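Local coordinates for protein oxidoreductase (Azotobacter vinelandii, PDB 7D5M) that binds NAD+ and NADH and, as a homologue of inositol dehydrogenase, probably catalyses the NAD-dependent oxidation of an inositol-like or sugar-like substrate, at residues A15-G20 with V90-G95; K115-T120 with R136-T141; T126-A131 with D362-V367. All blocks are in the same frame, centred on the assembly; numbering follows the deposited sequence.

Contact 1: A15-G20 with V90-G95; sequences AMVGGG and VATPNG. With NAD (nicotinamide-adenine-dinucleotide), chain B.
Val-17 holds CG1 anti to its own N (chi1 -174°), while Thr-92 sets OG1 between N and the carbonyl carbon (chi1 55°), a rotation that turns its methyl CG2 to the valine. The two methyls, Val-17 CG1 and Thr-92 CG2, meet obliquely at 3.7 Å and together make an apolar seat for the adenine: Thr-92 CG2 lies 3.7 Å from NAD C4A. Pro-93 extends this seat, bringing CD to 3.4 Å from NAD C8A. Thr-92 OG1 has its own partner, the hydroxyl of Thr-96.

Beneath the side chains, the two strand ends are tied in parallel by one nearly straight hydrogen bond, Ala-91 N to Val-17 O at 2.8 Å. The chain of 15-20 then becomes the glycine-rich loop of a Rossmann fold. Gly-18 CA comes to 3.4 Å from NAD N3A, and Gly-20, where a side chain would run into the adenine ribose, donates its N to the adenine-ribose hydroxyl O3B at 2.9 Å. On the other segment Asn-94 OD1 receives the proton of O3D, of the nicotinamide ribose, at 2.6 Å. A water beside the pyrophosphate lies 2.6 Å from Ala-91 O, within hydrogen-bonding distance of NAD O2N as well, and sits between the strand end and the cofactor.

The site thus illustrates how adjacent parallel strands present their carboxy ends to a dinucleotide. Strand 12-16 runs between 39-45 and 87-91, with Val-17 resting on Leu-74 of helix 71-78 and, like Val-90 and Thr-92, on Ile-100 of helix 97-106.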
loop_
_atom_site.group_PDB
_atom_site.type_symbol
_atom_site.label_atom_id
_atom_site.label_comp_id
_atom_site.label_asym_id
_atom_site.label_seq_id
_atom_site.Cartn_x
_atom_site.Cartn_y
_atom_site.Cartn_z
ATOM N N ALA A 15 -39.878 -11.852 -8.352
ATOM C CA ALA A 15 -40.139 -12.049 -6.917
ATOM C C ALA A 15 -38.839 -12.427 -6.210
ATOM O O ALA A 15 -37.895 -12.953 -6.852
ATOM C CB ALA A 15 -41.173 -13.123 -6.723
ATOM N N MET A 16 -38.821 -12.203 -4.905
ATOM C CA MET A 16 -37.802 -12.772 -4.001
ATOM C C MET A 16 -38.484 -13.740 -3.042
ATOM O O MET A 16 -39.657 -13.513 -2.678
ATOM C CB MET A 16 -37.078 -11.676 -3.224
ATOM C CG MET A 16 -36.143 -10.885 -4.101
ATOM S SD MET A 16 -34.989 -9.925 -3.095
ATOM C CE MET A 16 -33.898 -11.223 -2.517
ATOM N N VAL A 17 -37.772 -14.807 -2.698
ATOM C CA VAL A 17 -38.067 -15.641 -1.503
ATOM C C VAL A 17 -36.910 -15.428 -0.536
ATOM O O VAL A 17 -35.753 -15.662 -0.939
ATOM C CB VAL A 17 -38.257 -17.125 -1.861
ATOM C CG1 VAL A 17 -38.695 -17.927 -0.646
ATOM C CG2 VAL A 17 -39.248 -17.303 -2.994
ATOM N N GLY A 18 -37.224 -14.937 0.661
ATOM C CA GLY A 18 -36.222 -14.468 1.630
ATOM C C GLY A 18 -35.777 -13.068 1.263
ATOM O O GLY A 18 -36.492 -12.396 0.503
ATOM N N GLY A 19 -34.620 -12.650 1.763
ATOM C CA GLY A 19 -34.112 -11.284 1.562
ATOM C C GLY A 19 -34.957 -10.257 2.293
ATOM O O GLY A 19 -35.010 -9.109 1.832
ATOM N N GLY A 20 -35.564 -10.639 3.416
ATOM C CA GLY A 20 -36.495 -9.784 4.164
ATOM C C GLY A 20 -35.798 -8.668 4.934
ATOM O O GLY A 20 -34.569 -8.427 4.736
ATOM N N VAL A 90 -33.766 -16.525 -4.947
ATOM C CA VAL A 90 -33.854 -17.336 -3.700
ATOM C C VAL A 90 -32.728 -16.881 -2.761
ATOM O O VAL A 90 -31.552 -17.141 -3.053
ATOM C CB VAL A 90 -33.782 -18.839 -4.022
ATOM C CG1 VAL A 90 -33.853 -19.683 -2.760
ATOM C CG2 VAL A 90 -34.847 -19.260 -5.021
ATOM N N ALA A 91 -33.084 -16.186 -1.687
ATOM C CA ALA A 91 -32.119 -15.601 -0.728
ATOM C C ALA A 91 -32.472 -16.072 0.678
ATOM O O ALA A 91 -32.285 -15.304 1.631
ATOM C CB ALA A 91 -32.132 -14.101 -0.836
ATOM N N THR A 92 -32.963 -17.305 0.791
ATOM C CA THR A 92 -33.279 -17.952 2.083
ATOM C C THR A 92 -31.999 -18.576 2.618
ATOM O O THR A 92 -30.977 -18.598 1.944
ATOM C CB THR A 92 -34.394 -18.987 1.912
ATOM O OG1 THR A 92 -33.966 -19.886 0.887
ATOM C CG2 THR A 92 -35.726 -18.364 1.556
ATOM N N PRO A 93 -31.993 -19.075 3.864
ATOM C CA PRO A 93 -30.869 -19.890 4.327
ATOM C C PRO A 93 -30.681 -21.150 3.466
ATOM O O PRO A 93 -31.614 -21.600 2.824
ATOM C CB PRO A 93 -31.238 -20.213 5.778
ATOM C CG PRO A 93 -32.196 -19.102 6.174
ATOM C CD PRO A 93 -32.989 -18.817 4.912
ATOM N N ASN A 94 -29.467 -21.697 3.503
ATOM C CA ASN A 94 -28.943 -22.719 2.559
ATOM C C ASN A 94 -29.870 -23.936 2.497
ATOM O O ASN A 94 -30.053 -24.457 1.386
ATOM C CB ASN A 94 -27.547 -23.188 2.962
ATOM C CG ASN A 94 -26.527 -22.078 2.907
ATOM O OD1 ASN A 94 -26.796 -21.009 2.366
ATOM N ND2 ASN A 94 -25.358 -22.325 3.482
ATOM N N GLY A 95 -30.429 -24.344 3.645
ATOM C CA GLY A 95 -31.219 -25.585 3.793
ATOM C C GLY A 95 -32.452 -25.633 2.908
ATOM O O GLY A 95 -32.952 -26.748 2.656
HETATM P PA NAD B . -30.071 -14.078 6.731
HETATM O O1A NAD B . -30.344 -15.044 7.842
HETATM O O2A NAD B . -29.410 -12.765 7.009
HETATM O O5B NAD B . -31.444 -13.813 5.940
HETATM C C5B NAD B . -32.445 -14.859 5.734
HETATM C C4B NAD B . -33.707 -14.196 5.238
HETATM O O4B NAD B . -34.602 -15.185 4.667
HETATM C C3B NAD B . -34.534 -13.482 6.314
HETATM O O3B NAD B . -35.176 -12.348 5.749
HETATM C C2B NAD B . -35.534 -14.571 6.718
HETATM O O2B NAD B . -36.706 -14.095 7.338
HETATM C C1B NAD B . -35.843 -15.142 5.342
HETATM N N9A NAD B . -36.387 -16.491 5.342
HETATM C C8A NAD B . -35.904 -17.564 6.045
HETATM N N7A NAD B . -36.548 -18.677 5.795
HETATM C C5A NAD B . -37.501 -18.323 4.854
HETATM C C6A NAD B . -38.485 -19.074 4.181
HETATM N N6A NAD B . -38.655 -20.388 4.344
HETATM N N1A NAD B . -39.268 -18.416 3.291
HETATM C C2A NAD B . -39.084 -17.096 3.131
HETATM N N3A NAD B . -38.183 -16.291 3.697
HETATM C C4A NAD B . -37.412 -16.974 4.562
HETATM O O3 NAD B . -29.177 -14.807 5.598
HETATM P PN NAD B . -28.167 -14.153 4.509
HETATM O O1N NAD B . -26.822 -13.925 5.142
HETATM O O2N NAD B . -28.856 -12.995 3.850
HETATM O O5D NAD B . -27.992 -15.354 3.464
HETATM C C5D NAD B . -29.100 -15.889 2.735
HETATM C C4D NAD B . -28.512 -16.702 1.615
HETATM O O4D NAD B . -27.640 -15.850 0.830
HETATM C C3D NAD B . -27.638 -17.874 2.077
HETATM O O3D NAD B . -27.786 -18.959 1.178
HETATM C C2D NAD B . -26.221 -17.289 2.032
HETATM O O2D NAD B . -25.214 -18.274 1.853
HETATM C C1D NAD B . -26.328 -16.396 0.795
HETATM N N1N NAD B . -25.350 -15.267 0.754
HETATM C C2N NAD B . -24.584 -15.085 -0.378
HETATM C C3N NAD B . -23.624 -14.073 -0.433
HETATM C C7N NAD B . -22.939 -13.838 -1.762
HETATM O O7N NAD B . -23.422 -14.348 -2.779
HETATM N N7N NAD B . -21.860 -13.061 -1.772
HETATM C C4N NAD B . -23.361 -13.327 0.721
HETATM C C5N NAD B . -24.134 -13.536 1.863
HETATM C C6N NAD B . -25.207 -14.397 1.799
HETATM O O HOH W 1 -31.581 -13.078 2.690
#

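Contact 2: K115-T120 with R136-T141; sequences KPLCFT and RVVGVT. With NAD (nicotinamide-adenine-dinucleotide), chain B.
Lys-115 touches the strand segment 136-141 with the root of its side chain, where CB rests 4.2 Å from Val-140 CG1. From there the chain passes to the cofactor. CG is 4.0 Å from the carboxamide oxygen, NAD O7N, and bends at the next two bonds (chi3 -98°, chi4 -59°) carry the amine to where the nicotinamide ring and its ribose join. At the tip, NZ stands 4.1 Å from NAD O2D and about as near the ring atom C2N, and its hydrogen bond to the backbone oxygen of Asp-205 helps to set where it ends.

The lysine backbone serves the same ribose, with Lys-115 O 3.0 Å from NAD O2D. The peptide that follows is cis, and beyond Pro-116 the chain puts Leu-117 back against the strand. Here the contact is wholly apolar. Leu-117 CD1 reaches Val-140 CG2 at 4.1 Å and Val-138 CG1 at 4.4 Å, the leucine and Val-140 crossing at about a right angle. Ile-363 and Val-370 of helix 363-381 also pack on this leucine. No hydrogen bond joins the two segments; between them the contact is side-chain packing. Thr-141, just past the strand, has its OG1 bonded to Glu-114, the residue preceding the lysine.

The sequence Glu-Lys-Pro at the end of the fourth parallel strand, with a cis bond before the proline, is a signature of the Gfo/Idh/MocA oxidoreductases, placed at the nicotinamide end of their Rossmann-fold cofactor site.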
loop_
_atom_site.group_PDB
_atom_site.type_symbol
_atom_site.label_atom_id
_atom_site.label_comp_id
_atom_site.label_asym_id
_atom_site.label_seq_id
_atom_site.Cartn_x
_atom_site.Cartn_y
_atom_site.Cartn_z
ATOM N N LYS A 115 -25.800 -18.842 -3.405
ATOM C CA LYS A 115 -24.841 -19.946 -3.169
ATOM C C LYS A 115 -25.006 -20.392 -1.717
ATOM O O LYS A 115 -25.295 -19.569 -0.856
ATOM C CB LYS A 115 -23.421 -19.498 -3.513
ATOM C CG LYS A 115 -22.935 -18.277 -2.749
ATOM C CD LYS A 115 -21.442 -18.270 -2.534
ATOM C CE LYS A 115 -21.021 -18.784 -1.171
ATOM N NZ LYS A 115 -21.626 -17.981 -0.079
ATOM N N PRO A 116 -24.935 -21.707 -1.406
ATOM C CA PRO A 116 -24.759 -22.752 -2.406
ATOM C C PRO A 116 -26.103 -23.221 -2.968
ATOM O O PRO A 116 -27.128 -23.040 -2.342
ATOM C CB PRO A 116 -24.095 -23.855 -1.577
ATOM C CG PRO A 116 -24.804 -23.760 -0.245
ATOM C CD PRO A 116 -25.084 -22.280 -0.057
ATOM N N LEU A 117 -26.063 -23.822 -4.149
ATOM C CA LEU A 117 -27.239 -24.440 -4.797
ATOM C C LEU A 117 -27.968 -25.325 -3.781
ATOM O O LEU A 117 -29.210 -25.303 -3.745
ATOM C CB LEU A 117 -26.728 -25.260 -5.981
ATOM C CG LEU A 117 -27.565 -25.234 -7.249
ATOM C CD1 LEU A 117 -27.998 -23.820 -7.620
ATOM C CD2 LEU A 117 -26.774 -25.864 -8.382
ATOM N N CYS A 118 -27.214 -26.113 -3.011
ATOM C CA CYS A 118 -27.758 -27.156 -2.107
ATOM C C CYS A 118 -26.609 -27.834 -1.349
ATOM O O CYS A 118 -25.439 -27.446 -1.575
ATOM C CB CYS A 118 -28.556 -28.174 -2.908
ATOM S SG CYS A 118 -27.635 -28.803 -4.333
ATOM N N PHE A 119 -26.938 -28.797 -0.485
ATOM C CA PHE A 119 -25.989 -29.467 0.445
ATOM C C PHE A 119 -25.179 -30.556 -0.280
ATOM O O PHE A 119 -23.983 -30.712 0.029
ATOM C CB PHE A 119 -26.713 -30.129 1.623
ATOM C CG PHE A 119 -27.367 -29.220 2.634
ATOM C CD1 PHE A 119 -27.171 -27.852 2.620
ATOM C CD2 PHE A 119 -28.154 -29.761 3.642
ATOM C CE1 PHE A 119 -27.766 -27.042 3.576
ATOM C CE2 PHE A 119 -28.751 -28.946 4.596
ATOM C CZ PHE A 119 -28.551 -27.588 4.559
ATOM N N THR A 120 -25.801 -31.341 -1.172
ATOM C CA THR A 120 -25.170 -32.573 -1.724
ATOM C C THR A 120 -25.062 -32.504 -3.246
ATOM O O THR A 120 -25.919 -31.876 -3.891
ATOM C CB THR A 120 -25.917 -33.853 -1.331
ATOM O OG1 THR A 120 -27.124 -33.956 -2.086
ATOM C CG2 THR A 120 -26.231 -33.938 0.148
ATOM N N ARG A 136 -34.977 -23.587 -18.291
ATOM C CA ARG A 136 -34.931 -22.402 -17.406
ATOM C C ARG A 136 -33.468 -22.007 -17.203
ATOM O O ARG A 136 -32.596 -22.889 -17.170
ATOM C CB ARG A 136 -35.604 -22.676 -16.054
ATOM C CG ARG A 136 -37.057 -23.129 -16.128
ATOM C CD ARG A 136 -38.027 -22.116 -16.717
ATOM N NE ARG A 136 -37.950 -22.016 -18.172
ATOM C CZ ARG A 136 -38.522 -21.070 -18.907
ATOM N NH1 ARG A 136 -39.274 -20.146 -18.333
ATOM N NH2 ARG A 136 -38.350 -21.060 -20.218
ATOM N N VAL A 137 -33.236 -20.706 -17.100
ATOM C CA VAL A 137 -31.949 -20.111 -16.642
ATOM C C VAL A 137 -31.908 -20.227 -15.120
ATOM O O VAL A 137 -32.917 -19.904 -14.478
ATOM C CB VAL A 137 -31.840 -18.647 -17.091
ATOM C CG1 VAL A 137 -30.605 -17.981 -16.514
ATOM C CG2 VAL A 137 -31.866 -18.532 -18.607
ATOM N N VAL A 138 -30.789 -20.691 -14.570
ATOM C CA VAL A 138 -30.504 -20.595 -13.110
ATOM C C VAL A 138 -29.214 -19.790 -12.957
ATOM O O VAL A 138 -28.138 -20.337 -13.235
ATOM C CB VAL A 138 -30.407 -21.973 -12.427
ATOM C CG1 VAL A 138 -30.026 -21.838 -10.958
ATOM C CG2 VAL A 138 -31.709 -22.753 -12.554
ATOM N N GLY A 139 -29.320 -18.525 -12.550
ATOM C CA GLY A 139 -28.140 -17.741 -12.146
ATOM C C GLY A 139 -27.724 -18.127 -10.741
ATOM O O GLY A 139 -28.608 -18.498 -9.947
ATOM N N VAL A 140 -26.430 -18.045 -10.436
ATOM C CA VAL A 140 -25.910 -18.244 -9.058
ATOM C C VAL A 140 -25.078 -17.011 -8.699
ATOM O O VAL A 140 -24.267 -16.571 -9.528
ATOM C CB VAL A 140 -25.134 -19.566 -8.935
ATOM C CG1 VAL A 140 -24.588 -19.773 -7.539
ATOM C CG2 VAL A 140 -26.005 -20.741 -9.339
ATOM N N THR A 141 -25.289 -16.441 -7.512
ATOM C CA THR A 141 -24.741 -15.097 -7.170
ATOM C C THR A 141 -23.305 -15.235 -6.659
ATOM O O THR A 141 -23.012 -14.798 -5.522
ATOM C CB THR A 141 -25.707 -14.313 -6.272
ATOM O OG1 THR A 141 -26.341 -15.196 -5.363
ATOM C CG2 THR A 141 -26.795 -13.622 -7.059
HETATM P PA NAD B . -30.071 -14.078 6.731
HETATM O O1A NAD B . -30.344 -15.044 7.842
HETATM O O2A NAD B . -29.410 -12.765 7.009
HETATM O O5B NAD B . -31.444 -13.813 5.940
HETATM C C5B NAD B . -32.445 -14.859 5.734
HETATM C C4B NAD B . -33.707 -14.196 5.238
HETATM O O4B NAD B . -34.602 -15.185 4.667
HETATM C C3B NAD B . -34.534 -13.482 6.314
HETATM O O3B NAD B . -35.176 -12.348 5.749
HETATM C C2B NAD B . -35.534 -14.571 6.718
HETATM O O2B NAD B . -36.706 -14.095 7.338
HETATM C C1B NAD B . -35.843 -15.142 5.342
HETATM N N9A NAD B . -36.387 -16.491 5.342
HETATM C C8A NAD B . -35.904 -17.564 6.045
HETATM N N7A NAD B . -36.548 -18.677 5.795
HETATM C C5A NAD B . -37.501 -18.323 4.854
HETATM C C6A NAD B . -38.485 -19.074 4.181
HETATM N N6A NAD B . -38.655 -20.388 4.344
HETATM N N1A NAD B . -39.268 -18.416 3.291
HETATM C C2A NAD B . -39.084 -17.096 3.131
HETATM N N3A NAD B . -38.183 -16.291 3.697
HETATM C C4A NAD B . -37.412 -16.974 4.562
HETATM O O3 NAD B . -29.177 -14.807 5.598
HETATM P PN NAD B . -28.167 -14.153 4.509
HETATM O O1N NAD B . -26.822 -13.925 5.142
HETATM O O2N NAD B . -28.856 -12.995 3.850
HETATM O O5D NAD B . -27.992 -15.354 3.464
HETATM C C5D NAD B . -29.100 -15.889 2.735
HETATM C C4D NAD B . -28.512 -16.702 1.615
HETATM O O4D NAD B . -27.640 -15.850 0.830
HETATM C C3D NAD B . -27.638 -17.874 2.077
HETATM O O3D NAD B . -27.786 -18.959 1.178
HETATM C C2D NAD B . -26.221 -17.289 2.032
HETATM O O2D NAD B . -25.214 -18.274 1.853
HETATM C C1D NAD B . -26.328 -16.396 0.795
HETATM N N1N NAD B . -25.350 -15.267 0.754
HETATM C C2N NAD B . -24.584 -15.085 -0.378
HETATM C C3N NAD B . -23.624 -14.073 -0.433
HETATM C C7N NAD B . -22.939 -13.838 -1.762
HETATM O O7N NAD B . -23.422 -14.348 -2.779
HETATM N N7N NAD B . -21.860 -13.061 -1.772
HETATM C C4N NAD B . -23.361 -13.327 0.721
HETATM C C5N NAD B . -24.134 -13.536 1.863
HETATM C C6N NAD B . -25.207 -14.397 1.799
#

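Contact 3: T126-A131 with D362-V367; sequences TLREIA and DIHAGV
Arg-128 offers one face of its guanidinium to Val-367, whose CG2 sits 3.8 Å above the plane and over its centre, and an edge to His-364. These groups belong to an antiparallel helix pair, whose short segments run 172° apart in direction with axes 10.0 Å from each other. NH1 of Arg-128 donates to His-364 ND1 at 3.0 Å with an N-H...N angle of 153°. The nitrogen donor lies in the ring plane of the histidine; the two planes are turned roughly half a right angle from each other, and ND1 lies a little out of the guanidinium plane. Acceptance at ND1 is consistent with a neutral imidazole carrying its proton on NE2. One face of the imidazole is backed by Ile-363 CG2, from its own helix.

Helix 121-133 is part of the Rossmann fold, whereas 363-381 comes from the C-terminal part of the chain and returns to pack against it.

Arginine spans the seam by its length. A bend at chi3 (56°) swings the guanidinium over Val-367, and the second terminal nitrogen, NH2, forms a salt bridge with Glu-125 on its own helix, so each terminal nitrogen has a partner, which limits the rotation of the group. Beneath it the interface is apolar: Ile-363 CG1 presses on the helix backbone at Arg-128 CA, 3.6 Å away, and Ala-131 CB lies 4.4 Å from Ile-363 CG1. Leu-117 of the loop and Val-138 of strand 138-140 also touch Ile-363. The second helix starts with an N-cap, Asp-362 OD1 accepting from Ala-365 N at 3.1 Å.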
loop_
_atom_site.group_PDB
_atom_site.type_symbol
_atom_site.label_atom_id
_atom_site.label_comp_id
_atom_site.label_asym_id
_atom_site.label_seq_id
_atom_site.Cartn_x
_atom_site.Cartn_y
_atom_site.Cartn_z
ATOM N N THR A 126 -29.602 -33.349 -9.643
ATOM C CA THR A 126 -31.076 -33.393 -9.824
ATOM C C THR A 126 -31.592 -32.007 -10.225
ATOM O O THR A 126 -32.374 -31.912 -11.188
ATOM C CB THR A 126 -31.778 -33.877 -8.552
ATOM O OG1 THR A 126 -31.237 -35.173 -8.316
ATOM C CG2 THR A 126 -33.283 -33.902 -8.693
ATOM N N LEU A 127 -31.191 -30.966 -9.497
ATOM C CA LEU A 127 -31.613 -29.577 -9.803
ATOM C C LEU A 127 -31.224 -29.237 -11.237
ATOM O O LEU A 127 -32.044 -28.634 -11.955
ATOM C CB LEU A 127 -30.916 -28.597 -8.860
ATOM C CG LEU A 127 -31.659 -28.226 -7.586
ATOM C CD1 LEU A 127 -31.007 -26.992 -6.984
ATOM C CD2 LEU A 127 -33.144 -27.981 -7.831
ATOM N N ARG A 128 -29.990 -29.572 -11.618
ATOM C CA ARG A 128 -29.486 -29.214 -12.961
ATOM C C ARG A 128 -30.349 -29.929 -14.005
ATOM O O ARG A 128 -30.748 -29.289 -14.996
ATOM C CB ARG A 128 -28.004 -29.543 -13.135
ATOM C CG ARG A 128 -27.555 -29.347 -14.576
ATOM C CD ARG A 128 -26.068 -29.258 -14.782
ATOM N NE ARG A 128 -25.365 -30.408 -14.269
ATOM C CZ ARG A 128 -24.041 -30.515 -14.218
ATOM N NH1 ARG A 128 -23.267 -29.532 -14.650
ATOM N NH2 ARG A 128 -23.496 -31.616 -13.740
ATOM N N GLU A 129 -30.635 -31.218 -13.815
ATOM C CA GLU A 129 -31.463 -31.959 -14.809
ATOM C C GLU A 129 -32.841 -31.306 -14.922
ATOM O O GLU A 129 -33.346 -31.190 -16.059
ATOM C CB GLU A 129 -31.552 -33.442 -14.461
ATOM C CG GLU A 129 -30.242 -34.156 -14.714
ATOM C CD GLU A 129 -30.375 -35.613 -15.099
ATOM O OE1 GLU A 129 -31.390 -36.233 -14.712
ATOM O OE2 GLU A 129 -29.459 -36.122 -15.776
ATOM N N ILE A 130 -33.419 -30.859 -13.810
ATOM C CA ILE A 130 -34.779 -30.253 -13.814
ATOM C C ILE A 130 -34.718 -28.878 -14.499
ATOM O O ILE A 130 -35.617 -28.579 -15.294
ATOM C CB ILE A 130 -35.370 -30.203 -12.391
ATOM C CG1 ILE A 130 -35.596 -31.617 -11.836
ATOM C CG2 ILE A 130 -36.659 -29.390 -12.387
ATOM C CD1 ILE A 130 -36.053 -31.666 -10.391
ATOM N N ALA A 131 -33.683 -28.074 -14.239
ATOM C CA ALA A 131 -33.495 -26.769 -14.920
ATOM C C ALA A 131 -33.401 -26.979 -16.437
ATOM O O ALA A 131 -34.039 -26.234 -17.190
ATOM C CB ALA A 131 -32.277 -26.060 -14.383
ATOM N N ASP A 362 -23.823 -19.818 -13.611
ATOM C CA ASP A 362 -25.073 -20.509 -14.004
ATOM C C ASP A 362 -25.222 -21.803 -13.200
ATOM O O ASP A 362 -24.484 -22.025 -12.227
ATOM C CB ASP A 362 -25.072 -20.758 -15.513
ATOM C CG ASP A 362 -23.928 -21.621 -16.010
ATOM O OD1 ASP A 362 -23.175 -22.173 -15.171
ATOM O OD2 ASP A 362 -23.773 -21.713 -17.243
ATOM N N ILE A 363 -26.170 -22.634 -13.612
ATOM C CA ILE A 363 -26.477 -23.921 -12.937
ATOM C C ILE A 363 -25.186 -24.747 -12.835
ATOM O O ILE A 363 -24.960 -25.378 -11.790
ATOM C CB ILE A 363 -27.609 -24.657 -13.687
ATOM C CG1 ILE A 363 -28.088 -25.885 -12.910
ATOM C CG2 ILE A 363 -27.192 -25.020 -15.105
ATOM C CD1 ILE A 363 -28.711 -25.569 -11.563
ATOM N N HIS A 364 -24.364 -24.750 -13.884
ATOM C CA HIS A 364 -23.131 -25.578 -13.969
ATOM C C HIS A 364 -22.118 -25.090 -12.929
ATOM O O HIS A 364 -21.493 -25.929 -12.272
ATOM C CB HIS A 364 -22.556 -25.559 -15.389
ATOM C CG HIS A 364 -23.542 -25.966 -16.427
ATOM N ND1 HIS A 364 -23.995 -27.258 -16.532
ATOM C CD2 HIS A 364 -24.163 -25.259 -17.398
ATOM C CE1 HIS A 364 -24.854 -27.334 -17.532
ATOM N NE2 HIS A 364 -24.981 -26.121 -18.072
ATOM N N ALA A 365 -21.979 -23.777 -12.758
ATOM C CA ALA A 365 -21.086 -23.201 -11.723
ATOM C C ALA A 365 -21.583 -23.636 -10.341
ATOM O O ALA A 365 -20.746 -24.006 -9.487
ATOM C CB ALA A 365 -21.045 -21.704 -11.843
ATOM N N GLY A 366 -22.900 -23.581 -10.122
ATOM C CA GLY A 366 -23.528 -23.988 -8.857
ATOM C C GLY A 366 -23.211 -25.439 -8.540
ATOM O O GLY A 366 -22.822 -25.726 -7.389
ATOM N N VAL A 367 -23.324 -26.329 -9.530
ATOM C CA VAL A 367 -23.018 -27.778 -9.338
ATOM C C VAL A 367 -21.553 -27.939 -8.915
ATOM O O VAL A 367 -21.297 -28.699 -7.963
ATOM C CB VAL A 367 -23.343 -28.614 -10.590
ATOM C CG1 VAL A 367 -22.829 -30.040 -10.460
ATOM C CG2 VAL A 367 -24.835 -28.604 -10.877
#

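All three contacts are largely buried, yet they differ in what fills them. Contact 1 lies at the carboxy ends of central strands and is mostly backbone and cofactor; contact 2, at the outermost strand 138-140 of the same sheet, is apolar and meets NAD at one end. Asn-94 packs on Pro-116, so the two adjoin along the nicotinamide-ribose side of the dinucleotide. Contact 3 has no part in the site: it joins helix 121-133 to a C-terminal helix, and alone reaches the surface, where Arg-128 meets the exposed His-364. It adjoins contact 2 through Leu-117, which packs against Gly-366 and Val-367, whereas contacts 1 and 3 do not touch.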